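Local coordinates for protein possible adhesin (Caldicellulosiruptor kronotskyensis, PDB 4WA0) that probably mediates attachment of the bacterium to cellulose as a tapirin, of which this chain is the C-terminal, magnesium-binding beta-helix domain, at residues E135-R143 and L156-C164; N299-M310 and I323-T334. All blocks are in the same frame, centred on the assembly; numbering follows the deposited sequence.

Contact 1 (E135-R143 and L156-C164); sequences EVSTLASIR and LKSNSAVYC
Ala140 and Val162 lie in register on neighbouring parallel strands, two successive coils of the beta-helix at one of its corners. Strands 139-142 and 161-164 run 4.7 Å apart at closest approach, only 4° from parallel. Four backbone hydrogen bonds tie them: Ala161 N to Thr138 O, Ala140 N to Ala161 O, Tyr163 N to Ala140 O and Ile142 N to Tyr163 O. On the inner face, residues of like position stack. Ala140 CB rests on Val162 CG2 at 4.1 Å, and Ile142 CD1 meets Cys164 SG at 4.0 Å. Val136 and Leu156 pack beyond the corner.

The other face carries Leu139, Ala161, Ser141 and Tyr163. Tyr163 CG stands anti to its carbonyl carbon (chi1 -59°), which lays the ring edge beside the preceding coil. Ala140 O lies in the ring plane, 3.5 Å from Tyr163 CD1. Leu139 CD1 reaches the same edge, 4.0 Å from Tyr163 CE1. Tyr184 stacks on the Tyr163 ring and Phe210 meets it at an angle.

At the corner the register shifts by two residues, taken up by the type II turn Lys157-Ser160. Lys157 N bonds almost straight to Val136 O (172° at the hydrogen). The Lys157 chain bends at chi2 and chi3 and passes over Ser137. Its NZ forms a salt bridge with Glu178, and a water links it to Glu135 OE2. A second water joins Ser137 O to Ser158 O. The turn is closed at Lys157 O, which accepts from Ser160 N and, on a lone pair at 2.8 Å, from Ser160 OG.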
loop_
_atom_site.group_PDB
_atom_site.type_symbol
_atom_site.label_atom_id
_atom_site.label_comp_id
_atom_site.label_asym_id
_atom_site.label_seq_id
_atom_site.Cartn_x
_atom_site.Cartn_y
_atom_site.Cartn_z
ATOM N N GLU A 135 -0.248 5.369 -17.475
ATOM C CA GLU A 135 -1.492 5.480 -18.298
ATOM C C GLU A 135 -2.592 5.967 -17.384
ATOM O O GLU A 135 -2.701 5.457 -16.258
ATOM C CB GLU A 135 -1.961 4.149 -18.855
ATOM C CG GLU A 135 -0.911 3.552 -19.723
ATOM C CD GLU A 135 -1.274 2.292 -20.482
ATOM O OE1 GLU A 135 -2.353 1.683 -20.281
ATOM O OE2 GLU A 135 -0.400 1.942 -21.286
ATOM N N VAL A 136 -3.433 6.875 -17.873
ATOM C CA VAL A 136 -4.617 7.339 -17.149
ATOM C C VAL A 136 -5.816 6.958 -17.972
ATOM O O VAL A 136 -5.902 7.322 -19.156
ATOM C CB VAL A 136 -4.586 8.850 -16.895
ATOM C CG1 VAL A 136 -5.908 9.268 -16.260
ATOM C CG2 VAL A 136 -3.375 9.211 -16.036
ATOM N N SER A 137 -6.712 6.154 -17.393
ATOM C CA SER A 137 -7.807 5.649 -18.247
ATOM C C SER A 137 -9.025 6.549 -18.294
ATOM O O SER A 137 -9.723 6.535 -19.357
ATOM C CB SER A 137 -8.107 4.150 -17.939
ATOM O OG SER A 137 -8.742 3.974 -16.753
ATOM N N THR A 138 -9.334 7.259 -17.214
ATOM C CA THR A 138 -10.560 8.086 -17.155
ATOM C C THR A 138 -10.356 9.578 -16.803
ATOM O O THR A 138 -10.854 10.480 -17.485
ATOM C CB THR A 138 -11.601 7.388 -16.238
ATOM O OG1 THR A 138 -11.842 6.086 -16.751
ATOM C CG2 THR A 138 -12.892 8.109 -16.150
ATOM N N LEU A 139 -9.657 9.839 -15.687
ATOM C CA LEU A 139 -9.593 11.162 -15.151
ATOM C C LEU A 139 -8.303 11.433 -14.397
ATOM O O LEU A 139 -7.778 10.561 -13.669
ATOM C CB LEU A 139 -10.760 11.327 -14.230
ATOM C CG LEU A 139 -10.989 12.559 -13.392
ATOM C CD1 LEU A 139 -11.363 13.683 -14.327
ATOM C CD2 LEU A 139 -12.163 12.440 -12.430
ATOM N N ALA A 140 -7.778 12.643 -14.540
ATOM C CA ALA A 140 -6.631 13.060 -13.705
ATOM C C ALA A 140 -6.771 14.556 -13.447
ATOM O O ALA A 140 -7.217 15.345 -14.314
ATOM C CB ALA A 140 -5.276 12.732 -14.334
ATOM N N SER A 141 -6.469 14.902 -12.237
ATOM C CA SER A 141 -6.478 16.259 -11.750
ATOM C C SER A 141 -5.178 16.486 -11.022
ATOM O O SER A 141 -4.943 15.883 -9.921
ATOM C CB SER A 141 -7.696 16.425 -10.823
ATOM O OG SER A 141 -7.741 17.714 -10.261
ATOM N N ILE A 142 -4.349 17.363 -11.612
ATOM C CA ILE A 142 -2.992 17.637 -11.152
ATOM C C ILE A 142 -2.861 19.118 -10.955
ATOM O O ILE A 142 -2.829 19.866 -11.931
ATOM C CB ILE A 142 -1.948 17.099 -12.155
ATOM C CG1 ILE A 142 -2.166 15.578 -12.344
ATOM C CG2 ILE A 142 -0.541 17.519 -11.757
ATOM C CD1 ILE A 142 -1.375 14.954 -13.460
ATOM N N ARG A 143 -2.724 19.563 -9.707
ATOM C CA ARG A 143 -2.790 21.009 -9.440
ATOM C C ARG A 143 -1.526 21.721 -9.779
ATOM O O ARG A 143 -1.525 22.932 -9.924
ATOM C CB ARG A 143 -3.158 21.331 -7.974
ATOM C CG ARG A 143 -4.411 20.669 -7.473
ATOM C CD ARG A 143 -5.575 21.115 -8.265
ATOM N NE ARG A 143 -6.864 20.623 -7.682
ATOM C CZ ARG A 143 -7.822 21.377 -7.167
ATOM N NH1 ARG A 143 -7.657 22.694 -7.059
ATOM N NH2 ARG A 143 -8.959 20.801 -6.732
ATOM N N LEU A 156 -2.749 9.144 -22.253
ATOM C CA LEU A 156 -4.106 9.503 -21.825
ATOM C C LEU A 156 -5.037 8.636 -22.672
ATOM O O LEU A 156 -5.121 8.798 -23.897
ATOM C CB LEU A 156 -4.378 11.041 -21.926
ATOM C CG LEU A 156 -3.189 11.883 -21.315
ATOM C CD1 LEU A 156 -3.561 13.378 -21.404
ATOM C CD2 LEU A 156 -2.920 11.476 -19.881
ATOM N N LYS A 157 -5.721 7.678 -22.050
ATOM C CA LYS A 157 -6.485 6.693 -22.846
ATOM C C LYS A 157 -7.758 7.327 -23.414
ATOM O O LYS A 157 -8.175 8.426 -23.079
ATOM C CB LYS A 157 -6.810 5.430 -22.038
ATOM C CG LYS A 157 -5.582 4.764 -21.403
ATOM C CD LYS A 157 -4.732 4.047 -22.398
ATOM C CE LYS A 157 -5.368 2.731 -22.811
ATOM N NZ LYS A 157 -4.572 2.159 -23.938
ATOM N N SER A 158 -8.435 6.581 -24.270
ATOM C CA SER A 158 -9.567 7.161 -24.998
ATOM C C SER A 158 -10.657 7.743 -24.115
ATOM O O SER A 158 -11.051 7.137 -23.093
ATOM C CB SER A 158 -10.126 6.174 -26.021
ATOM O OG SER A 158 -10.548 5.027 -25.363
ATOM N N ASN A 159 -11.097 8.945 -24.496
ATOM C CA ASN A 159 -12.133 9.715 -23.802
ATOM C C ASN A 159 -11.851 10.110 -22.381
ATOM O O ASN A 159 -12.748 10.574 -21.669
ATOM C CB ASN A 159 -13.454 8.983 -23.950
ATOM C CG ASN A 159 -13.779 8.787 -25.405
ATOM O OD1 ASN A 159 -13.867 9.780 -26.133
ATOM N ND2 ASN A 159 -13.800 7.527 -25.873
ATOM N N SER A 160 -10.569 10.009 -21.981
ATOM C CA SER A 160 -10.162 10.421 -20.636
ATOM C C SER A 160 -10.254 11.962 -20.573
ATOM O O SER A 160 -10.441 12.620 -21.611
ATOM C CB SER A 160 -8.749 9.904 -20.283
ATOM O OG SER A 160 -7.801 10.438 -21.179
ATOM N N ALA A 161 -10.201 12.522 -19.372
ATOM C CA ALA A 161 -10.206 13.972 -19.102
ATOM C C ALA A 161 -9.093 14.231 -18.111
ATOM O O ALA A 161 -9.048 13.647 -16.984
ATOM C CB ALA A 161 -11.535 14.401 -18.523
ATOM N N VAL A 162 -8.150 15.082 -18.503
ATOM C CA VAL A 162 -6.980 15.307 -17.645
ATOM C C VAL A 162 -6.804 16.796 -17.476
ATOM O O VAL A 162 -6.774 17.506 -18.483
ATOM C CB VAL A 162 -5.746 14.733 -18.329
ATOM C CG1 VAL A 162 -4.523 15.192 -17.593
ATOM C CG2 VAL A 162 -5.858 13.232 -18.402
ATOM N N TYR A 163 -6.631 17.267 -16.259
ATOM C CA TYR A 163 -6.582 18.705 -15.958
ATOM C C TYR A 163 -5.283 18.958 -15.208
ATOM O O TYR A 163 -5.097 18.315 -14.200
ATOM C CB TYR A 163 -7.724 19.065 -15.098
ATOM C CG TYR A 163 -9.133 18.786 -15.643
ATOM C CD1 TYR A 163 -9.649 17.530 -15.591
ATOM C CD2 TYR A 163 -9.929 19.820 -16.214
ATOM C CE1 TYR A 163 -10.905 17.260 -16.074
ATOM C CE2 TYR A 163 -11.194 19.569 -16.680
ATOM C CZ TYR A 163 -11.671 18.273 -16.608
ATOM O OH TYR A 163 -12.913 17.962 -17.103
ATOM N N CYS A 164 -4.386 19.800 -15.725
ATOM C CA CYS A 164 -3.050 20.085 -15.088
ATOM C C CYS A 164 -2.817 21.580 -15.161
ATOM O O CYS A 164 -3.249 22.252 -16.073
ATOM C CB CYS A 164 -1.760 19.386 -15.681
ATOM S SG CYS A 164 -2.023 17.735 -16.308
HETATM O O HOH W 1 -1.460 2.235 -23.886
HETATM O O HOH W 2 -12.150 7.360 -20.386
#

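Contact 2 (N299-M310 and I323-T334); sequences NITFVGGGLTIM and INATGNPYAGLT
Leu333 CG stands anti to the backbone N (chi1 174°), and Phe302 CG stands anti to its carbonyl carbon (chi1 -65°). These torsions bring the leucine methyls onto the phenyl ring. Leu333 CD1 sits over one ring face, 4.1 Å from the Phe302 centroid and offset toward the rim, a CH-pi contact. Leu333 CD2 is 3.8 Å from Phe302 CE2. Ile323 CG2 comes to the ring edge in its plane, 3.9 Å from the same CE2. Thr308 CB and CG2 also touch Leu333 CD1.

The two segments are matching corners of adjacent beta-helix coils. Together they form two parallel ladders, Ile300-Phe302 with Ile323-Ala325 and Thr308-Ile309 with Leu333-Thr334, and the loops between the ladders shift the register by two. Ile314 of the third face also packs on Leu333.

Gly304, Gly305 and Gly306 face Gly327, Asn328 and Ala331 across the loops. Gly327 CA makes a CA-H...O contact with Gly304 O at 3.4 Å. Asn328 forms an Asx turn: its OD1 accepts from Tyr330 N, while its ND2 donates to Gly305 O at 3.3 Å. Ala331 CB fits against the carbonyls of Gly305 and Gly306. One water receives a hydrogen bond from Thr308 OG1 and donates to Gly306 O and to Gly332 O, which also accepts from Thr308 N at 3.2 Å.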
loop_
_atom_site.group_PDB
_atom_site.type_symbol
_atom_site.label_atom_id
_atom_site.label_comp_id
_atom_site.label_asym_id
_atom_site.label_seq_id
_atom_site.Cartn_x
_atom_site.Cartn_y
_atom_site.Cartn_z
ATOM N N ASN A 299 7.937 -4.873 16.775
ATOM C CA ASN A 299 8.190 -5.461 15.441
ATOM C C ASN A 299 7.784 -6.904 15.403
ATOM O O ASN A 299 7.686 -7.570 16.450
ATOM C CB ASN A 299 9.624 -5.371 15.062
ATOM C CG ASN A 299 10.087 -3.911 14.895
ATOM O OD1 ASN A 299 9.335 -3.003 14.600
ATOM N ND2 ASN A 299 11.389 -3.715 15.149
ATOM N N ILE A 300 7.457 -7.378 14.211
ATOM C CA ILE A 300 7.149 -8.789 13.957
ATOM C C ILE A 300 8.193 -9.364 13.072
ATOM O O ILE A 300 8.423 -8.842 11.965
ATOM C CB ILE A 300 5.679 -8.951 13.420
ATOM C CG1 ILE A 300 4.736 -8.442 14.520
ATOM C CG2 ILE A 300 5.380 -10.382 12.964
ATOM C CD1 ILE A 300 3.290 -8.454 14.080
ATOM N N THR A 301 8.845 -10.458 13.528
ATOM C CA THR A 301 10.020 -11.059 12.857
ATOM C C THR A 301 9.731 -12.507 12.568
ATOM O O THR A 301 9.250 -13.258 13.413
ATOM C CB THR A 301 11.281 -10.935 13.720
ATOM O OG1 THR A 301 11.422 -9.552 14.028
ATOM C CG2 THR A 301 12.572 -11.418 12.990
ATOM N N PHE A 302 10.133 -12.892 11.376
ATOM C CA PHE A 302 9.992 -14.263 10.866
ATOM C C PHE A 302 11.410 -14.738 10.780
ATOM O O PHE A 302 12.266 -14.081 10.142
ATOM C CB PHE A 302 9.254 -14.285 9.523
ATOM C CG PHE A 302 7.847 -13.832 9.610
ATOM C CD1 PHE A 302 6.824 -14.634 10.064
ATOM C CD2 PHE A 302 7.530 -12.501 9.303
ATOM C CE1 PHE A 302 5.509 -14.170 10.168
ATOM C CE2 PHE A 302 6.241 -12.061 9.445
ATOM C CZ PHE A 302 5.226 -12.863 9.880
ATOM N N VAL A 303 11.715 -15.813 11.530
ATOM C CA VAL A 303 13.120 -16.199 11.711
ATOM C C VAL A 303 13.637 -17.286 10.776
ATOM O O VAL A 303 14.849 -17.434 10.653
ATOM C CB VAL A 303 13.496 -16.569 13.190
ATOM C CG1 VAL A 303 13.191 -15.406 14.125
ATOM C CG2 VAL A 303 12.753 -17.800 13.653
ATOM N N GLY A 304 12.759 -18.001 10.109
ATOM C CA GLY A 304 13.232 -18.979 9.086
ATOM C C GLY A 304 14.082 -18.513 7.891
ATOM O O GLY A 304 13.960 -17.393 7.382
ATOM N N GLY A 305 14.909 -19.404 7.364
ATOM C CA GLY A 305 15.603 -19.103 6.053
ATOM C C GLY A 305 14.659 -19.023 4.861
ATOM O O GLY A 305 14.969 -18.422 3.826
ATOM N N GLY A 306 13.496 -19.656 5.012
ATOM C CA GLY A 306 12.580 -19.888 3.896
ATOM C C GLY A 306 11.302 -19.061 3.969
ATOM O O GLY A 306 11.064 -18.298 4.882
ATOM N N LEU A 307 10.470 -19.243 2.969
ATOM C CA LEU A 307 9.239 -18.464 2.841
ATOM C C LEU A 307 8.340 -18.820 3.946
ATOM O O LEU A 307 8.128 -20.025 4.227
ATOM C CB LEU A 307 8.556 -18.880 1.540
ATOM C CG LEU A 307 7.184 -18.299 1.235
ATOM C CD1 LEU A 307 7.347 -16.793 1.061
ATOM C CD2 LEU A 307 6.671 -18.865 -0.087
ATOM N N THR A 308 7.718 -17.825 4.542
ATOM C CA THR A 308 6.640 -18.071 5.509
ATOM C C THR A 308 5.352 -17.826 4.830
ATOM O O THR A 308 5.208 -16.768 4.196
ATOM C CB THR A 308 6.757 -17.128 6.712
ATOM O OG1 THR A 308 8.063 -17.258 7.277
ATOM C CG2 THR A 308 5.665 -17.420 7.710
ATOM N N ILE A 309 4.422 -18.773 4.939
ATOM C CA ILE A 309 3.080 -18.593 4.377
ATOM C C ILE A 309 2.085 -18.493 5.510
ATOM O O ILE A 309 2.060 -19.427 6.350
ATOM C CB ILE A 309 2.705 -19.788 3.529
ATOM C CG1 ILE A 309 3.726 -19.814 2.390
ATOM C CG2 ILE A 309 1.259 -19.707 3.011
ATOM C CD1 ILE A 309 3.689 -21.053 1.540
HETATM N N MSE A 310 1.261 -17.451 5.490
HETATM C CA MSE A 310 0.164 -17.367 6.469
HETATM C C MSE A 310 -1.156 -16.899 5.929
HETATM O O MSE A 310 -1.251 -16.259 4.872
HETATM C CB MSE A 310 0.552 -16.518 7.713
HETATM C CG MSE A 310 0.702 -15.106 7.415
HETATM SE SE MSE A 310 1.292 -14.092 9.047
HETATM C CE MSE A 310 -0.443 -13.824 9.760
ATOM N N ILE A 323 8.280 -5.210 9.665
ATOM C CA ILE A 323 8.116 -6.651 9.414
ATOM C C ILE A 323 9.487 -7.116 8.980
ATOM O O ILE A 323 10.005 -6.623 7.965
ATOM C CB ILE A 323 7.062 -6.932 8.299
ATOM C CG1 ILE A 323 5.702 -6.386 8.728
ATOM C CG2 ILE A 323 6.988 -8.469 8.052
ATOM C CD1 ILE A 323 4.731 -6.526 7.569
ATOM N N ASN A 324 10.100 -8.009 9.781
ATOM C CA ASN A 324 11.505 -8.373 9.520
ATOM C C ASN A 324 11.628 -9.863 9.242
ATOM O O ASN A 324 10.828 -10.648 9.748
ATOM C CB ASN A 324 12.427 -8.011 10.694
ATOM C CG ASN A 324 12.589 -6.504 10.889
ATOM O OD1 ASN A 324 12.332 -5.715 9.982
ATOM N ND2 ASN A 324 12.854 -6.101 12.133
ATOM N N ALA A 325 12.627 -10.221 8.455
ATOM C CA ALA A 325 12.931 -11.643 8.112
ATOM C C ALA A 325 14.386 -11.751 8.292
ATOM O O ALA A 325 15.160 -11.183 7.516
ATOM C CB ALA A 325 12.560 -11.993 6.662
ATOM N N THR A 326 14.793 -12.486 9.319
ATOM C CA THR A 326 16.181 -12.514 9.721
ATOM C C THR A 326 16.971 -13.752 9.304
ATOM O O THR A 326 18.198 -13.717 9.376
ATOM C CB THR A 326 16.298 -12.332 11.247
ATOM O OG1 THR A 326 15.333 -13.174 11.904
ATOM C CG2 THR A 326 16.081 -10.840 11.633
ATOM N N GLY A 327 16.276 -14.817 8.889
ATOM C CA GLY A 327 16.934 -15.996 8.310
ATOM C C GLY A 327 17.747 -15.669 7.043
ATOM O O GLY A 327 18.735 -16.351 6.763
ATOM N N ASN A 328 17.369 -14.586 6.338
ATOM C CA ASN A 328 17.789 -14.290 4.959
ATOM C C ASN A 328 16.844 -13.164 4.610
ATOM O O ASN A 328 15.645 -13.394 4.695
ATOM C CB ASN A 328 17.479 -15.540 4.123
ATOM C CG ASN A 328 17.217 -15.262 2.638
ATOM O OD1 ASN A 328 17.563 -14.209 2.085
ATOM N ND2 ASN A 328 16.598 -16.253 1.970
ATOM N N PRO A 329 17.361 -11.963 4.285
ATOM C CA PRO A 329 16.424 -10.866 4.123
ATOM C C PRO A 329 15.421 -11.123 3.012
ATOM O O PRO A 329 14.396 -10.466 2.991
ATOM C CB PRO A 329 17.319 -9.648 3.761
ATOM C CG PRO A 329 18.737 -10.143 3.697
ATOM C CD PRO A 329 18.664 -11.630 3.669
ATOM N N TYR A 330 15.711 -12.058 2.096
ATOM C CA TYR A 330 14.835 -12.360 0.987
ATOM C C TYR A 330 13.876 -13.534 1.226
ATOM O O TYR A 330 13.189 -13.946 0.299
ATOM C CB TYR A 330 15.671 -12.581 -0.317
ATOM C CG TYR A 330 16.494 -11.373 -0.651
ATOM C CD1 TYR A 330 15.886 -10.256 -1.259
ATOM C CD2 TYR A 330 17.809 -11.255 -0.214
ATOM C CE1 TYR A 330 16.616 -9.072 -1.488
ATOM C CE2 TYR A 330 18.557 -10.082 -0.431
ATOM C CZ TYR A 330 17.945 -8.999 -1.087
ATOM O OH TYR A 330 18.594 -7.784 -1.217
ATOM N N ALA A 331 13.819 -14.072 2.455
ATOM C CA ALA A 331 13.031 -15.280 2.735
ATOM C C ALA A 331 11.583 -15.140 2.196
ATOM O O ALA A 331 10.990 -16.044 1.578
ATOM C CB ALA A 331 13.063 -15.568 4.242
ATOM N N GLY A 332 11.020 -13.963 2.462
ATOM C CA GLY A 332 9.672 -13.630 2.003
ATOM C C GLY A 332 8.537 -14.019 2.955
ATOM O O GLY A 332 8.727 -14.856 3.857
ATOM N N LEU A 333 7.393 -13.378 2.767
ATOM C CA LEU A 333 6.197 -13.651 3.531
ATOM C C LEU A 333 5.077 -13.609 2.514
ATOM O O LEU A 333 4.971 -12.611 1.774
ATOM C CB LEU A 333 5.889 -12.584 4.578
ATOM C CG LEU A 333 4.530 -12.735 5.346
ATOM C CD1 LEU A 333 4.540 -13.998 6.197
ATOM C CD2 LEU A 333 4.283 -11.531 6.265
ATOM N N THR A 334 4.212 -14.613 2.525
ATOM C CA THR A 334 2.967 -14.595 1.805
ATOM C C THR A 334 1.862 -14.503 2.828
ATOM O O THR A 334 1.830 -15.323 3.767
ATOM C CB THR A 334 2.813 -15.889 0.992
ATOM O OG1 THR A 334 3.750 -15.853 -0.091
ATOM C CG2 THR A 334 1.478 -16.052 0.462
HETATM O O HOH W 3 16.703 -15.998 11.871
HETATM O O HOH W 4 9.891 -15.551 6.140
#

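In the fold
Contacts 1 and 2 each join consecutive coils of the beta-helix at a corner, on opposite sides of the chain's centre. Their centres lie 40 Å apart and they do not touch. Both reach the sheet that holds strands 132-136 and 333-337. From it contact 1 turns onto the face with strands 139-142 and 161-164; contact 2 enters it from the face with strands 299-302 and 320-325. Both are partly buried, with mostly more exposed loop residues at the corner. Contact 1 has aliphatic side chains and a cysteine inside, and charged and aromatic residues outside. Contact 2 has longer, glycine-rich loops, a phenyl ring inside, and a larger buried surface (875 against 625 Å²). In contact 2, Ile300 lies about 9 Å from magnesium-site Leu246, between side chains.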